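Protelomerase (Agrobacterium tumefaciens, PDB 4F43) resolves replicated telomere junctions of a linear chromosome into DNA hairpin ends and protects those ends, the chain here including its catalytic domain. Local coordinates at residues V127-I130 and C131-C134; S137-P140 and L141-G144. The protein carries 1 engineered substitution. One frame throughout, in Å; residues are numbered along the deposited sequence. Where two conformers were deposited one is given.

Contact 1: residues V127-I130 and C131-C134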
ATOM      1  N   VAL A 127     -13.643  -8.700 -15.380  1.00 51.49           N
ATOM      2  CA  VAL A 127     -12.538  -8.684 -14.427  1.00 45.14           C
ATOM      3  C   VAL A 127     -12.963  -9.300 -13.095  1.00 38.27           C
ATOM      4  O   VAL A 127     -12.244 -10.124 -12.520  1.00 39.31           O
ATOM      5  CB  VAL A 127     -12.026  -7.249 -14.185  1.00 38.02           C
ATOM      6  CG1 VAL A 127     -10.976  -7.233 -13.084  1.00 44.86           C
ATOM      7  CG2 VAL A 127     -11.469  -6.658 -15.469  1.00 21.45           C
ATOM      8  N   LEU A 128     -14.134  -8.892 -12.615  1.00 28.76           N
ATOM      9  CA  LEU A 128     -14.700  -9.446 -11.388  1.00 29.99           C
ATOM     10  C   LEU A 128     -14.861 -10.957 -11.500  1.00 39.32           C
ATOM     11  O   LEU A 128     -14.554 -11.700 -10.562  1.00 39.34           O
ATOM     12  CB  LEU A 128     -16.051  -8.797 -11.082  1.00 29.72           C
ATOM     13  CG  LEU A 128     -16.024  -7.310 -10.726  1.00 40.80           C
ATOM     14  CD1 LEU A 128     -17.433  -6.745 -10.661  1.00 40.76           C
ATOM     15  CD2 LEU A 128     -15.297  -7.098  -9.409  1.00 47.16           C
ATOM     16  N   LYS A 129     -15.338 -11.406 -12.657  1.00 39.39           N
ATOM     17  CA  LYS A 129     -15.489 -12.832 -12.916  1.00 43.95           C
ATOM     18  C   LYS A 129     -14.134 -13.536 -12.903  1.00 40.88           C
ATOM     19  O   LYS A 129     -14.012 -14.651 -12.396  1.00 42.77           O
ATOM     20  CB  LYS A 129     -16.192 -13.067 -14.254  1.00 56.74           C
ATOM     21  CG  LYS A 129     -16.400 -14.535 -14.585  1.00 59.52           C
ATOM     22  CD  LYS A 129     -17.329 -15.200 -13.580  1.00 61.95           C
ATOM     23  CE  LYS A 129     -17.224 -16.716 -13.649  1.00 69.64           C
ATOM     24  NZ  LYS A 129     -17.380 -17.231 -15.038  1.00 77.16           N
ATOM     25  N   ILE A 130     -13.122 -12.877 -13.460  1.00 31.73           N
ATOM     26  CA  ILE A 130     -11.769 -13.424 -13.481  1.00 23.86           C
ATOM     27  C   ILE A 130     -11.236 -13.610 -12.066  1.00 21.49           C
ATOM     28  O   ILE A 130     -10.665 -14.651 -11.745  1.00 29.34           O
ATOM     29  CB  ILE A 130     -10.797 -12.537 -14.291  1.00 26.95           C
ATOM     30  CG1 ILE A 130     -11.126 -12.603 -15.782  1.00 25.68           C
ATOM     31  CG2 ILE A 130      -9.358 -12.978 -14.075  1.00 24.57           C
ATOM     32  CD1 ILE A 130     -10.256 -11.709 -16.638  1.00 24.66           C
ATOM     33  N   CYS A 131     -11.431 -12.604 -11.217  1.00 21.81           N
ATOM     34  CA  CYS A 131     -11.023 -12.711  -9.820  1.00 23.59           C
ATOM     35  C   CYS A 131     -11.770 -13.846  -9.117  1.00 35.70           C
ATOM     36  O   CYS A 131     -11.169 -14.661  -8.406  1.00 47.26           O
ATOM     37  CB  CYS A 131     -11.250 -11.386  -9.088  1.00 20.79           C
ATOM     38  SG  CYS A 131     -10.256 -10.013  -9.716  1.00 53.31           S
ATOM     39  N   GLU A 132     -13.082 -13.896  -9.338  1.00 31.97           N
ATOM     40  CA  GLU A 132     -13.923 -14.943  -8.765  1.00 36.59           C
ATOM     41  C   GLU A 132     -13.452 -16.333  -9.187  1.00 45.63           C
ATOM     42  O   GLU A 132     -13.582 -17.296  -8.432  1.00 53.80           O
ATOM     43  CB  GLU A 132     -15.381 -14.737  -9.175  1.00 38.23           C
ATOM     44  CG  GLU A 132     -16.366 -15.609  -8.419  1.00 51.42           C
ATOM     45  CD  GLU A 132     -17.790 -15.439  -8.912  1.00 62.62           C
ATOM     46  OE1 GLU A 132     -18.702 -15.328  -8.067  1.00 62.23           O
ATOM     47  OE2 GLU A 132     -17.997 -15.420 -10.143  1.00 69.42           O
ATOM     48  N   ASP A 133     -12.904 -16.429 -10.393  1.00 42.88           N
ATOM     49  CA  ASP A 133     -12.366 -17.688 -10.892  1.00 41.49           C
ATOM     50  C   ASP A 133     -11.008 -17.979 -10.266  1.00 36.15           C
ATOM     51  O   ASP A 133     -10.659 -19.136 -10.030  1.00 37.58           O
ATOM     52  CB  ASP A 133     -12.260 -17.662 -12.416  1.00 46.71           C
ATOM     53  CG  ASP A 133     -13.615 -17.596 -13.089  1.00 55.26           C
ATOM     54  OD1 ASP A 133     -14.578 -18.170 -12.537  1.00 57.31           O
ATOM     55  OD2 ASP A 133     -13.718 -16.969 -14.163  1.00 52.86           O
ATOM     56  N   CYS A 134     -10.243 -16.924 -10.002  0.96 34.97           N
ATOM     57  CA  CYS A 134      -8.954 -17.059  -9.337  0.96 33.10           C
ATOM     58  C   CYS A 134      -9.147 -17.524  -7.900  0.96 29.39           C
ATOM     59  O   CYS A 134      -8.247 -18.111  -7.299  0.96 27.52           O
ATOM     60  CB  CYS A 134      -8.187 -15.736  -9.362  0.96 30.86           C
ATOM     61  SG  CYS A 134      -7.535 -15.275 -10.982  0.96 50.67           S
TER
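Lys129 reaches one turn along helix 124-134 to Asp133, an i to i+4 pair that illustrates how opposite charges line up on the outer face of a helix. Its chain starts with CG anti to the backbone N (chi1 -179°), then bends at chi2 and again at chi4. The second bend leaves the methylene, rather than the ammonium, nearest the carboxylate: Lys129 CE lies 3.2 Å from Asp133 OD1, while Lys129 NZ stays 3.8 Å from Asp133 OD2, a long salt bridge. Glu132 sends an extended chain obliquely across the lysine, its OE2 meeting Lys129 CD at 3.5 Å; its OE1 is hydrogen-bonded to Thr204. On the inner face, Cys131 turns its thiol back beside the backbone, with Cys131 SG 3.4 Å from Val127 O. Four backbone i to i+4 bonds tie the turns, from Cys131 N to Val127 O through to Cys134 N to Ile130 O. Val127 and Ile130 cover Phe249 in the loop after helix 230-248, whereas Leu128 and Cys131 pack on Met150 of helix 140-151.

Contact 2: residues S137-P140 and L141-G144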
ATOM      1  N   SER A 137      -8.665 -21.241  -7.786  1.00 57.85           N
ATOM      2  CA  SER A 137      -7.401 -21.778  -8.276  1.00 51.25           C
ATOM      3  C   SER A 137      -6.625 -22.443  -7.144  1.00 59.86           C
ATOM      4  O   SER A 137      -6.958 -22.277  -5.971  1.00 62.12           O
ATOM      5  CB  SER A 137      -6.558 -20.672  -8.912  1.00 41.00           C
ATOM      6  OG  SER A 137      -5.333 -21.183  -9.411  1.00 35.65           O
ATOM      7  N   SER A 138      -5.590 -23.197  -7.500  0.99 62.04           N
ATOM      8  CA  SER A 138      -4.764 -23.876  -6.508  0.99 60.32           C
ATOM      9  C   SER A 138      -3.426 -23.167  -6.327  0.99 62.46           C
ATOM     10  O   SER A 138      -2.652 -23.497  -5.429  0.99 61.43           O
ATOM     11  CB  SER A 138      -4.537 -25.336  -6.901  0.99 55.23           C
ATOM     12  OG  SER A 138      -3.841 -25.430  -8.130  0.99 52.11           O
ATOM     13  N   ASP A 139      -3.160 -22.192  -7.190  1.00 62.13           N
ATOM     14  CA  ASP A 139      -1.952 -21.386  -7.089  1.00 52.80           C
ATOM     15  C   ASP A 139      -2.210 -20.210  -6.151  1.00 53.38           C
ATOM     16  O   ASP A 139      -3.018 -19.335  -6.463  1.00 57.27           O
ATOM     17  CB  ASP A 139      -1.531 -20.889  -8.475  1.00 45.83           C
ATOM     18  CG  ASP A 139      -0.274 -20.039  -8.438  1.00 40.21           C
ATOM     19  OD1 ASP A 139       0.565 -20.248  -7.537  1.00 45.55           O
ATOM     20  OD2 ASP A 139      -0.124 -19.162  -9.315  1.00 28.87           O
ATOM     21  N   PRO A 140      -1.524 -20.192  -4.995  1.00 45.61           N
ATOM     22  CA  PRO A 140      -1.725 -19.197  -3.932  1.00 42.12           C
ATOM     23  C   PRO A 140      -1.642 -17.754  -4.429  1.00 31.88           C
ATOM     24  O   PRO A 140      -2.330 -16.883  -3.895  1.00 33.08           O
ATOM     25  CB  PRO A 140      -0.579 -19.490  -2.963  1.00 44.02           C
ATOM     26  CG  PRO A 140      -0.290 -20.933  -3.161  1.00 38.15           C
ATOM     27  CD  PRO A 140      -0.489 -21.177  -4.629  1.00 43.17           C
ATOM     28  N   LEU A 141      -0.809 -17.512  -5.438  1.00 30.98           N
ATOM     29  CA  LEU A 141      -0.698 -16.191  -6.043  1.00 39.18           C
ATOM     30  C   LEU A 141      -2.025 -15.778  -6.670  1.00 44.53           C
ATOM     31  O   LEU A 141      -2.523 -14.674  -6.433  1.00 51.36           O
ATOM     32  CB  LEU A 141       0.404 -16.183  -7.103  1.00 42.52           C
ATOM     33  CG  LEU A 141       0.694 -14.841  -7.780  1.00 40.93           C
ATOM     34  CD1 LEU A 141       1.338 -13.877  -6.797  1.00 38.16           C
ATOM     35  CD2 LEU A 141       1.574 -15.034  -9.005  1.00 41.67           C
ATOM     36  N   MET A 142      -2.594 -16.680  -7.466  1.00 39.61           N
ATOM     37  CA  MET A 142      -3.871 -16.439  -8.128  1.00 33.90           C
ATOM     38  C   MET A 142      -4.982 -16.201  -7.113  1.00 39.58           C
ATOM     39  O   MET A 142      -5.776 -15.269  -7.260  1.00 48.32           O
ATOM     40  CB  MET A 142      -4.238 -17.618  -9.033  1.00 34.91           C
ATOM     41  CG  MET A 142      -3.267 -17.855 -10.179  1.00 35.62           C
ATOM     42  SD  MET A 142      -3.115 -16.431 -11.273  1.00 46.20           S
ATOM     43  CE  MET A 142      -2.128 -17.123 -12.595  1.00 61.76           C
ATOM     44  N   ILE A 143      -5.033 -17.048  -6.088  1.00 34.29           N
ATOM     45  CA  ILE A 143      -5.993 -16.893  -5.002  1.00 33.52           C
ATOM     46  C   ILE A 143      -5.833 -15.522  -4.356  1.00 34.79           C
ATOM     47  O   ILE A 143      -6.817 -14.876  -3.994  1.00 34.01           O
ATOM     48  CB  ILE A 143      -5.811 -17.980  -3.925  1.00 34.48           C
ATOM     49  CG1 ILE A 143      -5.870 -19.374  -4.551  1.00 34.77           C
ATOM     50  CG2 ILE A 143      -6.864 -17.839  -2.836  1.00 32.28           C
ATOM     51  CD1 ILE A 143      -5.743 -20.495  -3.544  1.00 33.29           C
ATOM     52  N   GLY A 144      -4.586 -15.083  -4.226  1.00 41.10           N
ATOM     53  CA  GLY A 144      -4.289 -13.766  -3.696  1.00 38.00           C
ATOM     54  C   GLY A 144      -4.862 -12.658  -4.559  1.00 35.01           C
ATOM     55  O   GLY A 144      -5.507 -11.743  -4.052  1.00 42.04           O
TER
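Ile143 lays its CG1-CD1 arm over the carbonyl of Ser137, with CD1 3.2 Å from Ser137 O, and in doing so shows how the first turn of a helix can pack back on the loop that leads into it. The arm gets there because CG1 stands anti to its own carbonyl carbon (chi1 -54°) and chi2 is extended, which carries CD1 back toward the loop. Ile143 CG1 also skirts Asp139 O at 3.4 Å, so the branch covers two loop carbonyls at once. Ser137 takes a different course. With OG anti to the backbone N, its hydroxyl oxygen turns toward Asp139 N and accepts a hydrogen bond of 3.3 Å, closing an ST turn just ahead of the helix. The same OG rests against Met142 CB at 3.7 Å. Asp139 occupies the N-cap position. Its carboxylate leans over the first turn, where OD2 lies 3.5 Å from Met142 CG and 3.7 Å from Leu141 CB; the aspartate and leucine side chains run alongside each other in the same direction. Beyond this contact, Met142 touches Thr244 of helix 230-248. Pro140 opens the helix, and Gly144 N bonds to its carbonyl oxygen. The bond from Ile143 N to Asp139 O, 3.1 Å long, is straighter, at 167°, and lies in the carbonyl plane. Leu141 continues onto Thr237, Leu241 and Thr244 of helix 230-248, while Ile143 packs on Ala212 and Leu216 of helix 206-217. Chemically, an acidic group at the N-terminus of a helix should interact favourably with the helix dipole, and that field would tend to favour the ionised form of Asp139.

In the fold
Contacts 1 and 2 follow one another along the chain, one in the last two turns of helix 124-134 and the other at the start of helix 140-151, with centres about 12 Å apart. They meet directly where Cys134 CB packs 3.2 Å from Met142 O and Cys134 O lies 3.8 Å from Ile143 CG1, so the end of the first helix abuts the opening turn of the second. Both fall within the telomere resolvase catalytic family region. Neither contact reaches the bound hairpin DNA: the nearest atoms are about 13 Å away for 127-134 and about 10 Å for 137-144. Together they describe packing within a helical part of the catalytic region, set back from the DNA.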